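Local coordinates for putative signal transduction protein with CBS domains (Kribbella flavida, PDB 4NOC) that is of unknown function but carries a pair of CBS domains and so probably takes part in signalling, perhaps by sensing a small ligand, at residues 24-29 with 53-58; 36-41 with 132-137. One frame throughout, in Å; residues are numbered along the deposited sequence.

From the N terminus the chain runs through helix 22-31, strand 36-40, strand 46-51 and helix 52-59. Interaction 1 closes a short loop inside the first CBS domain, bringing helices 22-31 and 52-59 together across the 23 residues that hold those strands. Interaction 2 closes a far longer loop: strand 36-40 meets strand 133-139 of the second CBS domain, with 90 residues between segments 36-41 and 132-137. The segments alternate along the chain, so the two contacts cross rather than nest. The centres of interactions 1 and 2 are about 17 Å apart, on opposite sides of the chain's centre. L37 joins them, since it packs on A25 and L29 while its neighbour I38 faces the second domain.

Interaction 1. Residues 24-29 with 53-58; sequences EAVELL and SQVVRF
V26 and L29, one helical turn apart, close on the single side chain of V55 from the helix opposite. V26 touches with one methyl: CG2 lies 3.6 Å from CG1 of V55. With CG1 of V26 anti to the backbone N (chi1 -177°), CG2 is the branch left beside that N and the one that reaches across. V26 also packs on L86. A turn later, L29 brings its CD1 to 3.5 Å from CG2 of V55, and the same helix rests on L37 of strand 36-40. V55 therefore spends one methyl on each partner, a small fork set against two residues a turn apart on one face of helix 22-31. V26 and V55 are also where the backbones come nearest, their CA atoms 7.5 Å apart. No hydrogen bond links the segments; the contact is small, wholly apolar and buried, and L144 of the second subunit packs on V55 as well. Two helices of one β-α-β-β-α unit, meeting through aliphatic side chains beside their three-stranded sheet, are characteristic of the CBS domain fold.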
loop_
_atom_site.group_PDB
_atom_site.type_symbol
_atom_site.label_atom_id
_atom_site.label_comp_id
_atom_site.label_asym_id
_atom_site.label_seq_id
_atom_site.Cartn_x
_atom_site.Cartn_y
_atom_site.Cartn_z
ATOM N N GLU A 24 -8.398 -6.347 18.132
ATOM C CA GLU A 24 -7.710 -7.510 17.606
ATOM C C GLU A 24 -7.136 -7.290 16.202
ATOM O O GLU A 24 -6.003 -7.694 15.911
ATOM C CB GLU A 24 -8.618 -8.744 17.631
ATOM C CG GLU A 24 -7.879 -10.000 17.225
ATOM C CD GLU A 24 -8.613 -11.291 17.534
ATOM O OE1 GLU A 24 -9.691 -11.268 18.186
ATOM O OE2 GLU A 24 -8.087 -12.344 17.128
ATOM N N ALA A 25 -7.915 -6.658 15.336
ATOM C CA ALA A 25 -7.453 -6.359 13.981
ATOM C C ALA A 25 -6.249 -5.407 14.024
ATOM O O ALA A 25 -5.288 -5.577 13.265
ATOM C CB ALA A 25 -8.583 -5.748 13.159
ATOM N N VAL A 26 -6.297 -4.414 14.915
ATOM C CA VAL A 26 -5.179 -3.494 15.039
ATOM C C VAL A 26 -3.926 -4.217 15.559
ATOM O O VAL A 26 -2.811 -3.954 15.087
ATOM C CB VAL A 26 -5.535 -2.273 15.913
ATOM C CG1 VAL A 26 -4.371 -1.289 15.981
ATOM C CG2 VAL A 26 -6.771 -1.579 15.365
ATOM N N GLU A 27 -4.105 -5.137 16.510
ATOM C CA GLU A 27 -2.992 -5.955 16.986
ATOM C C GLU A 27 -2.352 -6.702 15.822
ATOM O O GLU A 27 -1.123 -6.823 15.737
ATOM C CB GLU A 27 -3.450 -6.936 18.071
ATOM C CG GLU A 27 -3.847 -6.298 19.416
ATOM C CD GLU A 27 -2.651 -5.915 20.309
ATOM O OE1 GLU A 27 -2.859 -5.176 21.303
ATOM O OE2 GLU A 27 -1.509 -6.352 20.038
ATOM N N LEU A 28 -3.180 -7.186 14.900
ATOM C CA LEU A 28 -2.659 -7.912 13.753
ATOM C C LEU A 28 -1.937 -6.965 12.788
ATOM O O LEU A 28 -0.832 -7.272 12.314
ATOM C CB LEU A 28 -3.794 -8.635 13.047
ATOM C CG LEU A 28 -3.552 -9.850 12.173
ATOM C CD1 LEU A 28 -2.624 -10.875 12.810
ATOM C CD2 LEU A 28 -4.921 -10.465 11.932
ATOM N N LEU A 29 -2.552 -5.822 12.491
ATOM C CA LEU A 29 -1.930 -4.857 11.591
ATOM C C LEU A 29 -0.557 -4.448 12.101
ATOM O O LEU A 29 0.385 -4.271 11.326
ATOM C CB LEU A 29 -2.799 -3.613 11.450
ATOM C CG LEU A 29 -3.964 -3.771 10.488
ATOM C CD1 LEU A 29 -4.935 -2.628 10.667
ATOM C CD2 LEU A 29 -3.435 -3.816 9.057
ATOM N N SER A 53 -3.316 2.689 7.426
ATOM C CA SER A 53 -3.467 4.136 7.370
ATOM C C SER A 53 -4.883 4.576 7.735
ATOM O O SER A 53 -5.063 5.625 8.356
ATOM C CB SER A 53 -3.050 4.682 5.998
ATOM O OG SER A 53 -3.969 4.303 4.995
ATOM N N GLN A 54 -5.880 3.757 7.394
ATOM C CA GLN A 54 -7.283 4.058 7.714
ATOM C C GLN A 54 -7.551 3.877 9.204
ATOM O O GLN A 54 -8.394 4.571 9.804
ATOM C CB GLN A 54 -8.232 3.188 6.875
ATOM C CG GLN A 54 -9.725 3.218 7.287
ATOM C CD GLN A 54 -10.381 4.597 7.175
ATOM O OE1 GLN A 54 -9.899 5.485 6.475
ATOM N NE2 GLN A 54 -11.493 4.768 7.876
ATOM N N VAL A 55 -6.806 2.959 9.807
ATOM C CA VAL A 55 -6.892 2.752 11.246
ATOM C C VAL A 55 -6.305 3.973 11.960
ATOM O O VAL A 55 -6.853 4.464 12.957
ATOM C CB VAL A 55 -6.197 1.425 11.662
ATOM C CG1 VAL A 55 -6.211 1.249 13.181
ATOM C CG2 VAL A 55 -6.900 0.251 10.987
ATOM N N VAL A 56 -5.202 4.479 11.419
ATOM C CA VAL A 56 -4.607 5.702 11.930
ATOM C C VAL A 56 -5.592 6.863 11.807
ATOM O O VAL A 56 -5.744 7.631 12.739
ATOM C CB VAL A 56 -3.289 6.038 11.219
ATOM C CG1 VAL A 56 -2.811 7.411 11.616
ATOM C CG2 VAL A 56 -2.230 4.999 11.557
ATOM N N ARG A 57 -6.271 6.973 10.667
ATOM C CA ARG A 57 -7.271 8.024 10.484
ATOM C C ARG A 57 -8.353 7.907 11.550
ATOM O O ARG A 57 -8.745 8.906 12.154
ATOM C CB ARG A 57 -7.902 7.980 9.085
ATOM C CG ARG A 57 -8.982 9.051 8.868
ATOM C CD ARG A 57 -9.283 9.311 7.385
ATOM N NE ARG A 57 -9.995 10.581 7.182
ATOM C CZ ARG A 57 -9.558 11.588 6.424
ATOM N NH1 ARG A 57 -8.410 11.492 5.761
ATOM N NH2 ARG A 57 -10.279 12.697 6.316
ATOM N N PHE A 58 -8.788 6.675 11.801
ATOM C CA PHE A 58 -9.852 6.412 12.757
ATOM C C PHE A 58 -9.464 6.819 14.163
ATOM O O PHE A 58 -10.315 7.222 14.934
ATOM C CB PHE A 58 -10.223 4.921 12.762
ATOM C CG PHE A 58 -11.288 4.564 13.787
ATOM C CD1 PHE A 58 -12.641 4.605 13.452
ATOM C CD2 PHE A 58 -10.936 4.188 15.079
ATOM C CE1 PHE A 58 -13.617 4.273 14.387
ATOM C CE2 PHE A 58 -11.911 3.869 16.028
ATOM C CZ PHE A 58 -13.251 3.911 15.683
#

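Interaction 2. Residues 36-41 with 132-137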
loop_
_atom_site.group_PDB
_atom_site.type_symbol
_atom_site.label_atom_id
_atom_site.label_comp_id
_atom_site.label_asym_id
_atom_site.label_seq_id
_atom_site.Cartn_x
_atom_site.Cartn_y
_atom_site.Cartn_z
ATOM N N GLY A 36 -2.271 -3.602 5.047
ATOM C CA GLY A 36 -3.709 -3.800 5.166
ATOM C C GLY A 36 -4.183 -5.209 5.491
ATOM O O GLY A 36 -3.453 -6.189 5.347
ATOM N N LEU A 37 -5.426 -5.303 5.953
ATOM C CA LEU A 37 -6.073 -6.586 6.194
ATOM C C LEU A 37 -7.148 -6.782 5.135
ATOM O O LEU A 37 -7.791 -5.816 4.729
ATOM C CB LEU A 37 -6.725 -6.598 7.583
ATOM C CG LEU A 37 -5.790 -6.493 8.792
ATOM C CD1 LEU A 37 -6.572 -6.433 10.092
ATOM C CD2 LEU A 37 -4.786 -7.649 8.821
ATOM N N ILE A 38 -7.343 -8.016 4.678
ATOM C CA ILE A 38 -8.511 -8.312 3.851
ATOM C C ILE A 38 -9.732 -8.536 4.746
ATOM O O ILE A 38 -9.716 -9.375 5.644
ATOM C CB ILE A 38 -8.289 -9.508 2.914
ATOM C CG1 ILE A 38 -7.317 -9.113 1.794
ATOM C CG2 ILE A 38 -9.618 -9.973 2.321
ATOM C CD1 ILE A 38 -7.066 -10.210 0.803
ATOM N N VAL A 39 -10.781 -7.760 4.514
ATOM C CA VAL A 39 -11.969 -7.861 5.336
ATOM C C VAL A 39 -13.000 -8.700 4.597
ATOM O O VAL A 39 -13.261 -8.455 3.416
ATOM C CB VAL A 39 -12.573 -6.482 5.570
ATOM C CG1 VAL A 39 -13.821 -6.592 6.452
ATOM C CG2 VAL A 39 -11.537 -5.552 6.194
ATOM N N VAL A 40 -13.584 -9.683 5.274
ATOM C CA VAL A 40 -14.668 -10.438 4.669
ATOM C C VAL A 40 -15.965 -10.297 5.467
ATOM O O VAL A 40 -15.952 -9.830 6.615
ATOM C CB VAL A 40 -14.309 -11.911 4.542
ATOM C CG1 VAL A 40 -12.974 -12.049 3.811
ATOM C CG2 VAL A 40 -14.244 -12.553 5.927
ATOM N N ASP A 41 -17.088 -10.697 4.870
ATOM C CA ASP A 41 -18.339 -10.698 5.621
ATOM C C ASP A 41 -18.531 -12.025 6.353
ATOM O O ASP A 41 -17.673 -12.907 6.260
ATOM C CB ASP A 41 -19.533 -10.322 4.739
ATOM C CG ASP A 41 -19.883 -11.389 3.698
ATOM O OD1 ASP A 41 -19.421 -12.549 3.789
ATOM O OD2 ASP A 41 -20.667 -11.058 2.781
ATOM N N LYS A 132 -15.647 -19.931 -4.440
ATOM C CA LYS A 132 -16.207 -19.056 -3.400
ATOM C C LYS A 132 -15.316 -18.916 -2.156
ATOM O O LYS A 132 -15.708 -18.273 -1.173
ATOM C CB LYS A 132 -17.622 -19.496 -2.999
ATOM C CG LYS A 132 -18.685 -19.365 -4.100
ATOM C CD LYS A 132 -18.967 -17.898 -4.434
ATOM C CE LYS A 132 -20.145 -17.725 -5.404
ATOM N NZ LYS A 132 -21.487 -17.859 -4.755
ATOM N N GLU A 133 -14.119 -19.501 -2.204
ATOM C CA GLU A 133 -13.168 -19.390 -1.100
ATOM C C GLU A 133 -12.001 -18.475 -1.469
ATOM O O GLU A 133 -11.437 -18.573 -2.566
ATOM C CB GLU A 133 -12.636 -20.770 -0.703
ATOM C CG GLU A 133 -13.686 -21.690 -0.097
ATOM N N ILE A 134 -11.655 -17.574 -0.555
ATOM C CA ILE A 134 -10.451 -16.770 -0.693
ATOM C C ILE A 134 -9.230 -17.628 -0.393
ATOM O O ILE A 134 -9.078 -18.127 0.718
ATOM C CB ILE A 134 -10.458 -15.557 0.258
ATOM C CG1 ILE A 134 -11.641 -14.650 -0.063
ATOM C CG2 ILE A 134 -9.145 -14.761 0.146
ATOM C CD1 ILE A 134 -11.567 -13.307 0.624
ATOM N N ILE A 135 -8.356 -17.787 -1.379
ATOM C CA ILE A 135 -7.171 -18.610 -1.196
ATOM C C ILE A 135 -5.893 -17.784 -1.008
ATOM O O ILE A 135 -4.832 -18.343 -0.722
ATOM C CB ILE A 135 -6.988 -19.615 -2.359
ATOM C CG1 ILE A 135 -6.895 -18.888 -3.698
ATOM C CG2 ILE A 135 -8.145 -20.608 -2.388
ATOM C CD1 ILE A 135 -6.601 -19.817 -4.857
ATOM N N GLY A 136 -6.000 -16.462 -1.149
ATOM C CA GLY A 136 -4.855 -15.588 -0.956
ATOM C C GLY A 136 -5.030 -14.251 -1.672
ATOM O O GLY A 136 -6.150 -13.897 -2.078
ATOM N N ALA A 137 -3.930 -13.510 -1.831
ATOM C CA ALA A 137 -3.971 -12.218 -2.515
ATOM C C ALA A 137 -2.746 -12.023 -3.401
ATOM O O ALA A 137 -1.736 -12.722 -3.245
ATOM C CB ALA A 137 -4.080 -11.086 -1.510
#
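I38 lays its two branches over different residues of strand 133-137. Its CD1, at the end of an extended chain (chi2 -178°), reaches the CB of A137 at 3.9 Å, while the branch methyl CG2 sits more loosely, 4.2 Å from CD1 of I134. Two residues on, V40 projects from the same strand face, V39 between them turning its CB away, and sets its CG1 3.7 Å from that same I134 CD1. The end methyl of I134 thus serves both I38 and V40, and the side chains of V40 and I134 lie alongside one another, pointing opposite ways. In I134, CG1 stands anti to the carbonyl carbon (chi1 -61°), and the extended chain beyond carries CD1 over to the valine. The strands are roughly antiparallel, the short segments 36-40 and 133-137 at 157°, yet their axes stay 9.8 Å apart and no hydrogen bond joins them, so they belong to separate sheets that meet through side chains. I38 and V40 bond through their backbones to V16 in the first sheet; in the second, 133-139 is an edge strand within this chain, antiparallel to 125-130. F13 touches both I38 and A137. A sulfate ion, probably picked up during crystallisation, lies about 3 Å from the side chain of I134 (nearest atoms). Such apposition of the two sheets, one from each CBS domain, is typical of the tandem CBS pair, or Bateman module.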